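Local coordinates for protein deoxyhypusine hydroxylase (Homo sapiens, PDB 4D50) that hydroxylates the deoxyhypusine side chain of translation initiation factor eIF5A at a diiron centre, completing the formation of hypusine, at residues V123-Q128 with S207-H212; L59-A64 with R93-E98; E179-M184 with R211-Y216. All coordinates share one frame; numbering follows the deposited sequence.

Interaction 1 of 3, residues V123-Q128 with S207-H212. With FE (Fe (III) ion), chain C; PER (peroxide ion), chain E.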
loop_
_atom_site.group_PDB
_atom_site.type_symbol
_atom_site.label_atom_id
_atom_site.label_comp_id
_atom_site.label_asym_id
_atom_site.label_seq_id
_atom_site.Cartn_x
_atom_site.Cartn_y
_atom_site.Cartn_z
ATOM N N VAL A 123 -5.718 -1.401 -12.448
ATOM C CA VAL A 123 -4.601 -2.344 -12.827
ATOM C C VAL A 123 -3.736 -1.742 -13.955
ATOM O O VAL A 123 -2.584 -1.783 -13.897
ATOM C CB VAL A 123 -5.148 -3.727 -13.268
ATOM C CG1 VAL A 123 -4.056 -4.664 -13.780
ATOM C CG2 VAL A 123 -5.899 -4.381 -12.112
ATOM N N ALA A 124 -4.389 -1.325 -15.033
ATOM C CA ALA A 124 -3.784 -0.571 -16.111
ATOM C C ALA A 124 -2.930 0.570 -15.615
ATOM O O ALA A 124 -1.751 0.634 -15.949
ATOM C CB ALA A 124 -4.825 -0.029 -17.029
ATOM N N GLU A 125 -3.507 1.440 -14.769
ATOM C CA GLU A 125 -2.743 2.536 -14.194
ATOM C C GLU A 125 -1.557 2.116 -13.336
ATOM O O GLU A 125 -0.482 2.715 -13.471
ATOM C CB GLU A 125 -3.639 3.502 -13.408
ATOM C CG GLU A 125 -4.590 4.240 -14.314
ATOM C CD GLU A 125 -5.400 5.341 -13.612
ATOM O OE1 GLU A 125 -5.614 5.220 -12.401
ATOM O OE2 GLU A 125 -5.909 6.250 -14.281
ATOM N N THR A 126 -1.788 1.153 -12.470
ATOM C CA THR A 126 -0.708 0.618 -11.609
ATOM C C THR A 126 0.450 0.108 -12.502
ATOM O O THR A 126 1.611 0.412 -12.200
ATOM C CB THR A 126 -1.202 -0.597 -10.828
ATOM O OG1 THR A 126 -2.196 -0.115 -9.893
ATOM C CG2 THR A 126 -0.089 -1.304 -10.135
ATOM N N CYS A 127 0.139 -0.578 -13.604
ATOM C CA CYS A 127 1.191 -1.226 -14.377
ATOM C C CYS A 127 1.886 -0.144 -15.228
ATOM O O CYS A 127 3.120 -0.213 -15.490
ATOM C CB CYS A 127 0.661 -2.428 -15.258
ATOM S SG CYS A 127 0.077 -3.768 -14.243
ATOM N N GLN A 128 1.159 0.910 -15.604
ATOM C CA GLN A 128 1.811 2.032 -16.285
ATOM C C GLN A 128 2.841 2.667 -15.406
ATOM O O GLN A 128 3.949 2.993 -15.850
ATOM C CB GLN A 128 0.775 3.027 -16.759
ATOM C CG GLN A 128 -0.099 2.459 -17.892
ATOM C CD GLN A 128 -1.359 3.261 -18.059
ATOM O OE1 GLN A 128 -1.376 4.459 -17.764
ATOM N NE2 GLN A 128 -2.414 2.623 -18.432
ATOM N N SER A 207 -7.911 9.696 -10.576
ATOM C CA SER A 207 -8.533 8.399 -10.553
ATOM C C SER A 207 -8.605 7.895 -9.122
ATOM O O SER A 207 -7.972 8.435 -8.216
ATOM C CB SER A 207 -7.660 7.441 -11.382
ATOM O OG SER A 207 -6.382 7.228 -10.785
ATOM N N ALA A 208 -9.322 6.776 -8.949
ATOM C CA ALA A 208 -9.377 6.105 -7.661
ATOM C C ALA A 208 -7.985 5.641 -7.209
ATOM O O ALA A 208 -7.621 5.822 -6.057
ATOM C CB ALA A 208 -10.337 4.908 -7.736
ATOM N N LEU A 209 -7.148 5.117 -8.118
ATOM C CA LEU A 209 -5.760 4.740 -7.743
ATOM C C LEU A 209 -5.027 5.924 -7.141
ATOM O O LEU A 209 -4.458 5.828 -6.030
ATOM C CB LEU A 209 -4.986 4.227 -8.950
ATOM C CG LEU A 209 -3.766 3.405 -8.583
ATOM C CD1 LEU A 209 -4.121 2.054 -8.028
ATOM C CD2 LEU A 209 -2.844 3.257 -9.771
ATOM N N PHE A 210 -5.057 7.063 -7.856
ATOM C CA PHE A 210 -4.450 8.305 -7.378
ATOM C C PHE A 210 -4.917 8.720 -5.999
ATOM O O PHE A 210 -4.064 8.989 -5.109
ATOM C CB PHE A 210 -4.755 9.439 -8.375
ATOM C CG PHE A 210 -4.247 10.826 -7.963
ATOM C CD1 PHE A 210 -5.039 11.665 -7.173
ATOM C CD2 PHE A 210 -3.020 11.299 -8.370
ATOM C CE1 PHE A 210 -4.641 12.933 -6.864
ATOM C CE2 PHE A 210 -2.558 12.562 -7.936
ATOM C CZ PHE A 210 -3.383 13.368 -7.216
ATOM N N ARG A 211 -6.224 8.737 -5.779
ATOM C CA ARG A 211 -6.776 9.140 -4.468
ATOM C C ARG A 211 -6.324 8.191 -3.366
ATOM O O ARG A 211 -6.057 8.581 -2.228
ATOM C CB ARG A 211 -8.303 9.170 -4.507
ATOM C CG ARG A 211 -8.763 10.379 -5.303
ATOM C CD ARG A 211 -10.242 10.701 -5.118
ATOM N NE ARG A 211 -11.111 9.597 -5.362
ATOM C CZ ARG A 211 -11.579 9.225 -6.577
ATOM N NH1 ARG A 211 -11.152 9.846 -7.691
ATOM N NH2 ARG A 211 -12.464 8.199 -6.676
ATOM N N HIS A 212 -6.300 6.927 -3.669
ATOM C CA HIS A 212 -5.894 5.965 -2.672
ATOM C C HIS A 212 -4.464 6.187 -2.262
ATOM O O HIS A 212 -4.122 6.057 -1.103
ATOM C CB HIS A 212 -6.253 4.526 -3.153
ATOM C CG HIS A 212 -5.136 3.556 -3.354
ATOM N ND1 HIS A 212 -4.296 3.622 -4.437
ATOM C CD2 HIS A 212 -4.828 2.394 -2.726
ATOM C CE1 HIS A 212 -3.412 2.660 -4.357
ATOM N NE2 HIS A 212 -3.743 1.869 -3.367
HETATM FE FE FE C . -2.947 -0.217 -2.970
HETATM O O1 PER E . -4.975 -0.907 -2.360
HETATM O O2 PER E . -6.013 -0.382 -1.347
HETATM O O HOH W 1 -7.779 4.098 -10.951
HETATM O O HOH W 2 -2.666 -0.088 -0.851
HETATM O O HOH W 3 -0.944 0.631 -3.102
#
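Glu125 reaches from helix 121-140 to the start of helix 208-221, where its OE1 accepts a hydrogen bond of 2.7 Å from Ser207 OG. The hydroxyl meets that oxygen on its syn side, 19° out of the carboxylate plane. Ser207 is the N-cap of its helix, and with chi1 at 66° its OG also accepts from Phe210 N (3.2 Å). A water donating to Glu125 OE1 and accepting from Leu209 N ties the same carboxylate to the first helical turn. This polar end is partly exposed. The tight part lies deeper, where Leu209 crosses Thr126 at about a right angle, with CD1 and CD2 each 3.4 Å from Thr126 OG1. CD2 also packs against Glu125 CB at 3.7 Å. Thr126 OG1 itself bonds to Glu122 O and probably to His94 ND1, so the leucine covers a polar link that probably helps orient His94, an iron ligand. Leu209 O in turn accepts from His212 ND1 (2.7 Å), in the carbonyl plane and on a lone pair, while His212 NE2 binds iron. A leucine in place of Glu125 would probably leave the Ser207 hydroxyl and the bridging water without their acceptor. The contact joins helix 121-140 to the HEAT-like repeats that follow it, with helix 90-103 against Thr126 and Leu209, helix 177-190 touching Glu125, Leu209 and Phe210, and helix 241-254 packing on Ala208 and His212.

Interaction 2 of 3, residues L59-A64 with R93-E98. With FE (Fe (III) ion), chain C; FE (Fe (III) ion), chain D; PER (peroxide ion), chain E.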
loop_
_atom_site.group_PDB
_atom_site.type_symbol
_atom_site.label_atom_id
_atom_site.label_comp_id
_atom_site.label_asym_id
_atom_site.label_seq_id
_atom_site.Cartn_x
_atom_site.Cartn_y
_atom_site.Cartn_z
ATOM N N LEU A 59 -6.924 -8.538 3.346
ATOM C CA LEU A 59 -5.744 -9.330 3.692
ATOM C C LEU A 59 -4.937 -9.647 2.435
ATOM O O LEU A 59 -3.743 -9.456 2.401
ATOM C CB LEU A 59 -6.143 -10.600 4.452
ATOM C CG LEU A 59 -4.941 -11.436 4.891
ATOM C CD1 LEU A 59 -3.987 -10.772 5.853
ATOM C CD2 LEU A 59 -5.520 -12.747 5.519
ATOM N N LYS A 60 -5.597 -10.092 1.359
ATOM C CA LYS A 60 -4.873 -10.527 0.163
ATOM C C LYS A 60 -4.023 -9.428 -0.491
ATOM O O LYS A 60 -2.907 -9.666 -0.937
ATOM C CB LYS A 60 -5.820 -11.086 -0.870
ATOM C CG LYS A 60 -6.372 -12.470 -0.555
ATOM C CD LYS A 60 -7.155 -13.042 -1.740
ATOM C CE LYS A 60 -8.468 -12.339 -1.932
ATOM N NZ LYS A 60 -9.370 -12.992 -2.905
ATOM N N HIS A 61 -4.538 -8.234 -0.501
ATOM C CA HIS A 61 -3.802 -7.109 -1.063
ATOM C C HIS A 61 -2.631 -6.706 -0.170
ATOM O O HIS A 61 -1.567 -6.317 -0.693
ATOM C CB HIS A 61 -4.761 -5.990 -1.447
ATOM C CG HIS A 61 -4.713 -4.804 -0.536
ATOM N ND1 HIS A 61 -5.049 -4.870 0.796
ATOM C CD2 HIS A 61 -4.304 -3.534 -0.780
ATOM C CE1 HIS A 61 -4.929 -3.646 1.321
ATOM N NE2 HIS A 61 -4.437 -2.833 0.385
ATOM N N GLU A 62 -2.739 -6.914 1.143
ATOM C CA GLU A 62 -1.587 -6.668 2.068
ATOM C C GLU A 62 -0.452 -7.728 1.811
ATOM O O GLU A 62 0.763 -7.456 1.913
ATOM C CB GLU A 62 -2.060 -6.729 3.487
ATOM C CG GLU A 62 -1.466 -5.723 4.455
ATOM C CD GLU A 62 -2.027 -4.329 4.222
ATOM O OE1 GLU A 62 -3.259 -4.148 4.168
ATOM O OE2 GLU A 62 -1.196 -3.447 3.957
ATOM N N LEU A 63 -0.886 -8.928 1.507
ATOM C CA LEU A 63 0.077 -9.972 1.152
ATOM C C LEU A 63 0.888 -9.476 0.019
ATOM O O LEU A 63 2.122 -9.660 -0.036
ATOM C CB LEU A 63 -0.580 -11.273 0.752
ATOM C CG LEU A 63 -1.612 -11.889 1.704
ATOM C CD1 LEU A 63 -2.250 -13.066 1.029
ATOM C CD2 LEU A 63 -0.943 -12.316 2.965
ATOM N N ALA A 64 0.187 -9.018 -1.009
ATOM C CA ALA A 64 0.933 -8.574 -2.218
ATOM C C ALA A 64 1.801 -7.366 -1.885
ATOM O O ALA A 64 2.956 -7.303 -2.357
ATOM C CB ALA A 64 -0.014 -8.201 -3.372
ATOM N N ARG A 93 -5.307 -7.127 -7.514
ATOM C CA ARG A 93 -4.532 -7.226 -8.737
ATOM C C ARG A 93 -3.651 -6.007 -8.856
ATOM O O ARG A 93 -2.484 -6.133 -9.278
ATOM C CB ARG A 93 -5.462 -7.405 -9.995
ATOM C CG ARG A 93 -6.296 -8.718 -9.954
ATOM C CD ARG A 93 -7.228 -8.841 -11.174
ATOM N NE ARG A 93 -6.382 -8.797 -12.365
ATOM C CZ ARG A 93 -6.584 -8.146 -13.500
ATOM N NH1 ARG A 93 -7.698 -7.474 -13.745
ATOM N NH2 ARG A 93 -5.627 -8.178 -14.426
ATOM N N HIS A 94 -4.181 -4.836 -8.502
ATOM C CA HIS A 94 -3.384 -3.594 -8.527
ATOM C C HIS A 94 -2.175 -3.789 -7.633
ATOM O O HIS A 94 -0.990 -3.519 -8.059
ATOM C CB HIS A 94 -4.183 -2.338 -8.114
ATOM C CG HIS A 94 -3.533 -1.553 -7.044
ATOM N ND1 HIS A 94 -2.420 -0.765 -7.250
ATOM C CD2 HIS A 94 -3.840 -1.458 -5.738
ATOM C CE1 HIS A 94 -2.050 -0.251 -6.091
ATOM N NE2 HIS A 94 -2.906 -0.646 -5.165
ATOM N N GLU A 95 -2.408 -4.286 -6.435
ATOM C CA GLU A 95 -1.331 -4.393 -5.459
ATOM C C GLU A 95 -0.222 -5.340 -5.954
ATOM O O GLU A 95 0.960 -5.127 -5.702
ATOM C CB GLU A 95 -1.822 -4.802 -4.043
ATOM C CG GLU A 95 -0.983 -4.254 -2.935
ATOM C CD GLU A 95 -1.033 -2.744 -2.822
ATOM O OE1 GLU A 95 -2.150 -2.110 -2.791
ATOM O OE2 GLU A 95 0.065 -2.101 -2.871
ATOM N N ALA A 96 -0.630 -6.402 -6.612
ATOM C CA ALA A 96 0.361 -7.405 -7.168
ATOM C C ALA A 96 1.162 -6.682 -8.306
ATOM O O ALA A 96 2.387 -6.901 -8.373
ATOM C CB ALA A 96 -0.329 -8.675 -7.719
ATOM N N GLY A 97 0.522 -5.901 -9.198
ATOM C CA GLY A 97 1.280 -5.177 -10.200
ATOM C C GLY A 97 2.263 -4.187 -9.627
ATOM O O GLY A 97 3.413 -4.104 -10.042
ATOM N N GLU A 98 1.787 -3.386 -8.695
ATOM C CA GLU A 98 2.715 -2.493 -7.957
ATOM C C GLU A 98 3.899 -3.232 -7.310
ATOM O O GLU A 98 5.013 -2.756 -7.350
ATOM C CB GLU A 98 1.987 -1.664 -6.862
ATOM C CG GLU A 98 2.929 -0.691 -6.156
ATOM C CD GLU A 98 2.251 0.227 -5.160
ATOM O OE1 GLU A 98 1.117 0.674 -5.429
ATOM O OE2 GLU A 98 2.939 0.570 -4.173
HETATM FE FE FE C . -2.947 -0.217 -2.970
HETATM FE FE FE D . -4.668 -0.512 0.365
HETATM O O1 PER E . -4.975 -0.907 -2.360
HETATM O O2 PER E . -6.013 -0.382 -1.347
HETATM O O HOH W 3 -0.944 0.631 -3.102
HETATM O O HOH W 2 -2.666 -0.088 -0.851
HETATM O O HOH W 4 -3.349 -0.449 2.074
#
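His61 and Glu95 face each other across neighbouring helices of the first and second HEAT-like repeats, which run almost exactly parallel, their segment axes 5° apart and 8.2 Å at closest approach. Glu95 OE1 sits at the edge of the His61 ring, near its plane, 3.3 Å from CD2. Nearer the backbone, Glu95 CG lies 3.1 Å from His61 O, so the glutamate begins its course against the main chain of the other helix. A bend at chi2 (66°) then turns its carboxylate towards the metal, where OE1 binds one iron at 2.1 Å. His94, one residue back, reaches that iron through NE2, with the nearer peroxide oxygen, O1, at the edge of its ring. The His61 ring instead gives NE2 to the second iron at 2.3 Å, and O1 approaches this ring obliquely. Farther along the helices from the metals the contact turns apolar and small: Ala64 CB fits over the backbone between Glu95 and Ala96, 3.8 Å from Ala96 N, and helix 76-84 brings Leu79 against both alanines. Such short side chains let the helices come close beside the site. His212 completes the protein ligands of the first iron; His245 and Glu246 do so for the second, and His61 ND1 is held by Leu58 O. No hydrogen bond joins the two segments. What spans them is the diiron unit: the peroxide gives one oxygen to each iron and a water bridges both, consistent with the peroxo-diiron(III) intermediate, held between ligands that these close parallel helices bring together.

Interaction 3 of 3, residues E179-M184 with R211-Y216. With FE (Fe (III) ion), chain C; PER (peroxide ion), chain E.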
loop_
_atom_site.group_PDB
_atom_site.type_symbol
_atom_site.label_atom_id
_atom_site.label_comp_id
_atom_site.label_asym_id
_atom_site.label_seq_id
_atom_site.Cartn_x
_atom_site.Cartn_y
_atom_site.Cartn_z
ATOM N N GLU A 179 4.304 11.548 -13.131
ATOM C CA GLU A 179 4.881 12.827 -12.706
ATOM C C GLU A 179 4.096 13.353 -11.471
ATOM O O GLU A 179 4.684 13.957 -10.546
ATOM C CB GLU A 179 4.832 13.801 -13.866
ATOM C CG GLU A 179 6.005 13.792 -14.825
ATOM C CD GLU A 179 6.207 12.519 -15.656
ATOM O OE1 GLU A 179 5.327 11.622 -15.685
ATOM O OE2 GLU A 179 7.289 12.431 -16.301
ATOM N N ARG A 180 2.791 13.095 -11.468
ATOM C CA ARG A 180 1.928 13.502 -10.392
ATOM C C ARG A 180 2.324 12.737 -9.140
ATOM O O ARG A 180 2.273 13.312 -8.053
ATOM C CB ARG A 180 0.440 13.291 -10.721
ATOM C CG ARG A 180 0.075 14.017 -11.966
ATOM C CD ARG A 180 -1.401 13.884 -12.272
ATOM N NE ARG A 180 -2.272 14.478 -11.263
ATOM C CZ ARG A 180 -3.605 14.294 -11.236
ATOM N NH1 ARG A 180 -4.232 13.580 -12.202
ATOM N NH2 ARG A 180 -4.367 14.855 -10.317
ATOM N N TYR A 181 2.574 11.446 -9.270
ATOM C CA TYR A 181 3.040 10.639 -8.138
ATOM C C TYR A 181 4.370 11.116 -7.628
ATOM O O TYR A 181 4.686 11.107 -6.414
ATOM C CB TYR A 181 3.131 9.153 -8.523
ATOM C CG TYR A 181 1.889 8.339 -8.286
ATOM C CD1 TYR A 181 0.673 8.708 -8.853
ATOM C CD2 TYR A 181 1.959 7.142 -7.651
ATOM C CE1 TYR A 181 -0.475 7.986 -8.635
ATOM C CE2 TYR A 181 0.793 6.402 -7.435
ATOM C CZ TYR A 181 -0.405 6.831 -7.933
ATOM O OH TYR A 181 -1.576 6.059 -7.770
ATOM N N ARG A 182 5.248 11.560 -8.538
ATOM C CA ARG A 182 6.539 12.045 -8.036
ATOM C C ARG A 182 6.364 13.294 -7.121
ATOM O O ARG A 182 7.062 13.472 -6.134
ATOM C CB ARG A 182 7.454 12.390 -9.270
ATOM C CG ARG A 182 7.904 11.179 -10.025
ATOM C CD ARG A 182 9.167 11.415 -10.856
ATOM N NE ARG A 182 10.291 11.839 -10.047
ATOM C CZ ARG A 182 11.433 12.277 -10.574
ATOM N NH1 ARG A 182 11.556 12.355 -11.900
ATOM N NH2 ARG A 182 12.390 12.703 -9.788
ATOM N N ALA A 183 5.410 14.137 -7.472
ATOM C CA ALA A 183 5.147 15.392 -6.765
ATOM C C ALA A 183 4.476 15.011 -5.431
ATOM O O ALA A 183 4.782 15.594 -4.420
ATOM C CB ALA A 183 4.213 16.232 -7.582
ATOM N N MET A 184 3.728 13.947 -5.447
ATOM C CA MET A 184 3.012 13.429 -4.258
ATOM C C MET A 184 4.064 12.951 -3.217
ATOM O O MET A 184 3.996 13.313 -2.039
ATOM C CB MET A 184 2.074 12.256 -4.596
ATOM C CG MET A 184 1.089 11.924 -3.489
ATOM S SD MET A 184 0.294 10.316 -3.889
ATOM C CE MET A 184 -0.634 10.691 -5.330
ATOM N N ARG A 211 -6.224 8.737 -5.779
ATOM C CA ARG A 211 -6.776 9.140 -4.468
ATOM C C ARG A 211 -6.324 8.191 -3.366
ATOM O O ARG A 211 -6.057 8.581 -2.228
ATOM C CB ARG A 211 -8.303 9.170 -4.507
ATOM C CG ARG A 211 -8.763 10.379 -5.303
ATOM C CD ARG A 211 -10.242 10.701 -5.118
ATOM N NE ARG A 211 -11.111 9.597 -5.362
ATOM C CZ ARG A 211 -11.579 9.225 -6.577
ATOM N NH1 ARG A 211 -11.152 9.846 -7.691
ATOM N NH2 ARG A 211 -12.464 8.199 -6.676
ATOM N N HIS A 212 -6.300 6.927 -3.669
ATOM C CA HIS A 212 -5.894 5.965 -2.672
ATOM C C HIS A 212 -4.464 6.187 -2.262
ATOM O O HIS A 212 -4.122 6.057 -1.103
ATOM C CB HIS A 212 -6.253 4.526 -3.153
ATOM C CG HIS A 212 -5.136 3.556 -3.354
ATOM N ND1 HIS A 212 -4.296 3.622 -4.437
ATOM C CD2 HIS A 212 -4.828 2.394 -2.726
ATOM C CE1 HIS A 212 -3.412 2.660 -4.357
ATOM N NE2 HIS A 212 -3.743 1.869 -3.367
ATOM N N GLU A 213 -3.607 6.449 -3.247
ATOM C CA GLU A 213 -2.238 6.754 -2.956
ATOM C C GLU A 213 -2.101 7.961 -2.069
ATOM O O GLU A 213 -1.238 7.976 -1.168
ATOM C CB GLU A 213 -1.437 6.899 -4.262
ATOM C CG GLU A 213 0.032 6.761 -4.021
ATOM C CD GLU A 213 0.485 5.348 -3.648
ATOM O OE1 GLU A 213 -0.033 4.363 -4.217
ATOM O OE2 GLU A 213 1.391 5.262 -2.781
ATOM N N VAL A 214 -2.871 9.008 -2.359
ATOM C CA VAL A 214 -2.904 10.200 -1.486
ATOM C C VAL A 214 -3.192 9.818 -0.054
ATOM O O VAL A 214 -2.495 10.247 0.899
ATOM C CB VAL A 214 -3.931 11.214 -2.031
ATOM C CG1 VAL A 214 -4.138 12.396 -1.067
ATOM C CG2 VAL A 214 -3.409 11.788 -3.346
ATOM N N GLY A 215 -4.166 8.922 0.097
ATOM C CA GLY A 215 -4.589 8.376 1.425
ATOM C C GLY A 215 -3.378 7.693 2.103
ATOM O O GLY A 215 -3.077 7.912 3.253
ATOM N N TYR A 216 -2.693 6.824 1.366
ATOM C CA TYR A 216 -1.539 6.117 1.904
ATOM C C TYR A 216 -0.445 7.104 2.368
ATOM O O TYR A 216 0.061 7.011 3.500
ATOM C CB TYR A 216 -1.025 5.125 0.828
ATOM C CG TYR A 216 0.317 4.463 1.090
ATOM C CD1 TYR A 216 1.525 5.043 0.637
ATOM C CD2 TYR A 216 0.398 3.213 1.748
ATOM C CE1 TYR A 216 2.778 4.417 0.872
ATOM C CE2 TYR A 216 1.630 2.601 1.951
ATOM C CZ TYR A 216 2.807 3.219 1.539
ATOM O OH TYR A 216 4.047 2.552 1.711
HETATM FE FE FE C . -2.947 -0.217 -2.970
HETATM O O1 PER E . -4.975 -0.907 -2.360
HETATM O O2 PER E . -6.013 -0.382 -1.347
HETATM O O HOH W 5 -0.975 3.703 -6.554
HETATM O O HOH W 2 -2.666 -0.088 -0.851
HETATM O O HOH W 3 -0.944 0.631 -3.102
#
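Tyr181 lays the outer part of its ring across the aliphatic portion of Glu213: CE2 is 3.5 Å from Glu213 CG, and OH is 3.6 Å from Glu213 CB. The side chains cross at about a right angle, with the ring and carboxylate planes 44° apart, so this is contact along the glutamate's methylenes and not a flat stack. The single bend of Glu213, at chi2, turns the carboxylate round towards the iron side and a bound water. That water, in the plane of the Tyr181 ring at its edge, joins the two polar ends, lying 2.7 Å from Tyr181 OH and donating to Glu213 OE1 at 2.6 Å. Met184, one turn further along helix 177-190, fills in beside Glu213. Its SD touches Glu213 CG at 3.6 Å, and a bend at chi3 (-66°) carries the methyl CE to Val214 CG2, also 3.6 Å away; CE also lies over one face of the Tyr181 ring, offset toward the rim. The sulfur and methyl thus fill the angle between the aromatic ring and the valine. The helices, from the third and fourth HEAT-like repeats, stand well apart, 11.1 Å at closest approach and 16° from parallel, which suits these longer side chains. Leu209 and Phe210 of helix 208-221 add to the packing around Tyr181 and Met184, and Leu129 from helix 121-140 touches Tyr181. Next to Glu213 in sequence, His212 binds iron from the same helix. The contact is therefore apolar around the stem of a buried acid, whose carboxylate shares a water with the Tyr181 hydroxyl and lies close to the carboxylate of Glu98; the water link probably helps hold the acid's position beside the iron site.

How the interactions relate
Interactions 2 and 3 are buried contacts between parallel helices of successive HEAT-like repeats, whereas interaction 1 is partly exposed and joins helix 121-140 to the start of helix 208-221. Interactions 1 and 3 share that last helix, Arg211 and His212 included, so two different helices pack against it. Interaction 2 belongs to the other set of repeats and meets them at the metal: His94 and His212 bind the same iron, and Thr126 probably hydrogen-bonds to His94. Chemistry follows place. Interaction 2 is dominated by metal coordination, interaction 3 by apolar packing around a water-linked glutamate, and interaction 1 by a glutamate bonded to an N-cap serine at its partly exposed end.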